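Local coordinates for hydrogenase-specific maturation endopeptidase (Thermococcus kodakarensis, PDB 5IJA), which probably acts as an endopeptidase that matures [NiFe] hydrogenase, activating it by cleaving its precursor, at residues Asp16-Lys21 with Ile56-Ser61. Residues are numbered along the deposited sequence; the frame is centred on the assembly and turned at random.
Sequences DGAGLK and IDAILS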
ATOM      1  N   ASP A  16       0.175   3.035  11.664  1.00 44.63           N
ATOM      2  CA  ASP A  16       1.036   2.281  10.752  1.00 46.10           C
ATOM      3  C   ASP A  16       0.360   0.984  10.294  1.00 43.16           C
ATOM      4  O   ASP A  16       0.912   0.238   9.482  1.00 43.95           O
ATOM      5  CB  ASP A  16       2.402   1.989  11.384  1.00 47.26           C
ATOM      6  CG  ASP A  16       3.517   2.852  10.799  1.00 50.89           C
ATOM      7  OD1 ASP A  16       3.302   3.542   9.777  1.00 55.20           O
ATOM      8  OD2 ASP A  16       4.632   2.842  11.362  1.00 61.47           O
ATOM      9  N   GLY A  17      -0.849   0.728  10.781  1.00 38.04           N
ATOM     10  CA  GLY A  17      -1.665  -0.365  10.273  1.00 41.58           C
ATOM     11  C   GLY A  17      -2.768   0.093   9.318  1.00 35.26           C
ATOM     12  O   GLY A  17      -3.666  -0.683   8.982  1.00 38.07           O
ATOM     13  N   ALA A  18      -2.712   1.347   8.881  1.00 36.11           N
ATOM     14  CA  ALA A  18      -3.798   1.889   8.049  1.00 35.87           C
ATOM     15  C   ALA A  18      -3.924   1.103   6.739  1.00 35.31           C
ATOM     16  O   ALA A  18      -5.030   0.745   6.309  1.00 35.34           O
ATOM     17  CB  ALA A  18      -3.571   3.331   7.776  1.00 37.44           C
ATOM     18  N   GLY A  19      -2.781   0.817   6.131  1.00 36.51           N
ATOM     19  CA  GLY A  19      -2.744   0.016   4.917  1.00 35.49           C
ATOM     20  C   GLY A  19      -3.372  -1.349   5.079  1.00 33.53           C
ATOM     21  O   GLY A  19      -4.115  -1.803   4.203  1.00 35.15           O
ATOM     22  N   LEU A  20      -3.094  -2.010   6.208  1.00 33.51           N
ATOM     23  CA  LEU A  20      -3.634  -3.331   6.473  1.00 36.77           C
ATOM     24  C   LEU A  20      -5.143  -3.266   6.676  1.00 38.23           C
ATOM     25  O   LEU A  20      -5.871  -4.142   6.220  1.00 37.87           O
ATOM     26  CB  LEU A  20      -2.951  -3.970   7.698  1.00 35.64           C
ATOM     27  CG  LEU A  20      -1.429  -4.104   7.661  1.00 40.84           C
ATOM     28  CD1 LEU A  20      -0.910  -4.844   8.892  1.00 39.89           C
ATOM     29  CD2 LEU A  20      -0.963  -4.810   6.392  1.00 36.69           C
ATOM     30  N   LYS A  21      -5.615  -2.211   7.339  1.00 39.30           N
ATOM     31  CA  LYS A  21      -7.038  -2.079   7.607  1.00 38.99           C
ATOM     32  C   LYS A  21      -7.799  -1.851   6.306  1.00 37.14           C
ATOM     33  O   LYS A  21      -8.856  -2.432   6.076  1.00 36.28           O
ATOM     34  CB  LYS A  21      -7.301  -0.935   8.593  1.00 44.23           C
ATOM     35  CG  LYS A  21      -7.522  -1.396  10.044  1.00 48.76           C
ATOM     36  CD  LYS A  21      -6.254  -1.312  10.891  1.00 52.50           C
ATOM     37  CE  LYS A  21      -6.541  -1.669  12.358  1.00 56.96           C
ATOM     38  NZ  LYS A  21      -5.377  -1.406  13.263  1.00 53.48           N
ATOM     39  N   ILE A  56      -0.965  -0.308  -0.870  1.00 25.65           N
ATOM     40  CA  ILE A  56      -1.567   0.581   0.094  1.00 26.63           C
ATOM     41  C   ILE A  56      -0.732   0.582   1.356  1.00 32.74           C
ATOM     42  O   ILE A  56      -0.453  -0.436   1.896  1.00 30.97           O
ATOM     43  CB  ILE A  56      -3.016   0.208   0.440  1.00 27.53           C
ATOM     44  CG1 ILE A  56      -3.851  -0.031  -0.799  1.00 28.83           C
ATOM     45  CG2 ILE A  56      -3.662   1.307   1.239  1.00 29.66           C
ATOM     46  CD1 ILE A  56      -5.309  -0.229  -0.529  1.00 29.29           C
ATOM     47  N   ASP A  57      -0.341   1.762   1.790  1.00 29.62           N
ATOM     48  CA  ASP A  57       0.582   1.923   2.881  1.00 30.89           C
ATOM     49  C   ASP A  57       0.317   3.137   3.753  1.00 36.87           C
ATOM     50  O   ASP A  57      -0.180   4.120   3.298  1.00 34.32           O
ATOM     51  CB  ASP A  57       1.984   2.017   2.308  1.00 34.80           C
ATOM     52  CG  ASP A  57       3.066   1.798   3.341  1.00 43.04           C
ATOM     53  OD1 ASP A  57       2.769   1.417   4.461  1.00 42.77           O
ATOM     54  OD2 ASP A  57       4.220   2.023   3.012  1.00 50.88           O
ATOM     55  N   ALA A  58       0.702   3.033   5.016  1.00 38.57           N
ATOM     56  CA  ALA A  58       0.789   4.185   5.912  1.00 42.42           C
ATOM     57  C   ALA A  58       2.044   4.984   5.595  1.00 42.94           C
ATOM     58  O   ALA A  58       3.100   4.403   5.358  1.00 46.26           O
ATOM     59  CB  ALA A  58       0.801   3.733   7.356  1.00 39.20           C
ATOM     60  N   ILE A  59       1.937   6.312   5.574  1.00 37.73           N
ATOM     61  CA  ILE A  59       3.082   7.157   5.250  1.00 40.03           C
ATOM     62  C   ILE A  59       3.212   8.342   6.205  1.00 47.61           C
ATOM     63  O   ILE A  59       2.266   8.690   6.897  1.00 45.11           O
ATOM     64  CB  ILE A  59       3.010   7.716   3.819  1.00 44.25           C
ATOM     65  CG1 ILE A  59       1.852   8.712   3.690  1.00 41.01           C
ATOM     66  CG2 ILE A  59       2.938   6.577   2.797  1.00 42.13           C
ATOM     67  CD1 ILE A  59       1.856   9.514   2.415  1.00 43.02           C
ATOM     68  N   LEU A  60       4.398   8.942   6.235  1.00 51.93           N
ATOM     69  CA  LEU A  60       4.615  10.187   6.961  1.00 48.80           C
ATOM     70  C   LEU A  60       4.885  11.298   5.971  1.00 56.42           C
ATOM     71  O   LEU A  60       5.705  11.160   5.065  1.00 56.12           O
ATOM     72  CB  LEU A  60       5.779  10.074   7.956  1.00 51.51           C
ATOM     73  CG  LEU A  60       5.624   9.088   9.120  1.00 54.96           C
ATOM     74  CD1 LEU A  60       6.805   9.163  10.082  1.00 56.03           C
ATOM     75  CD2 LEU A  60       4.315   9.318   9.860  1.00 53.96           C
ATOM     76  N   SER A  61       4.178  12.404   6.147  1.00 57.81           N
ATOM     77  CA  SER A  61       4.394  13.581   5.332  1.00 57.98           C
ATOM     78  C   SER A  61       4.237  14.823   6.197  1.00 63.03           C
ATOM     79  O   SER A  61       3.631  14.775   7.275  1.00 59.47           O
ATOM     80  CB  SER A  61       3.421  13.611   4.163  1.00 60.05           C
ATOM     81  OG  SER A  61       3.571  14.794   3.403  1.00 60.68           O
TER
HETATM   82  O   HOH W   1      -0.124   0.537   6.878  1.00 35.86           O
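Ala58 packs against Asp16, just before the N-cap Gly17 of helix 18-28: its CB lies 3.7 Å from CA of Asp16. Followed outward, the Asp16 side chain hardly approaches this methyl until its last atom. Its CB stands 4.7 Å from CB of Ala58, CG is little closer, and the carboxylate then brings OD1 to 3.5 Å from the same methyl carbon. OD2 points away from it. With chi1 at -106°, well off a staggered position, to place CG, a chi2 of -10° turns OD1 toward Ala58, and a hydrogen bond between OD1 and NE2 of His89 anchors that end. OD1 of Asp57 lies 5.7 Å from OD1 of Asp16, not in contact.

The methyl of Ala18 adds a loose apolar contact to CB of Ala58 and also rests on Ile117. Here helix 18-28, the connecting helix of the beta-alpha-beta crossover from strand 3-8 to strand 33-37, sets its first turn against strand 52-59, which pairs with strand 3-8 on the latter's other side in the mixed sheet of this alpha/beta fold. The grouping of Asp16, Asp57 and His89 is consistent with the metal site of related hydrogenase maturation proteases.

Lacking a side chain, Gly19 brings its backbone close against the strand, its CA 4.3 Å from CA of Asp57 and 3.8 Å from O of Ile56. CG2 of Ile56, anti to the backbone N, extends toward the same CA, while the Ile56 side chain also packs on Ala22 and Leu26 farther along the helix. A water joins the segments: it donates to O of Asp16, accepts from N of Gly19 at 2.8 Å, and takes a weak bond from N of Ala58 at 3.2 Å, giving the buried N-H of the helix's first turn a partner.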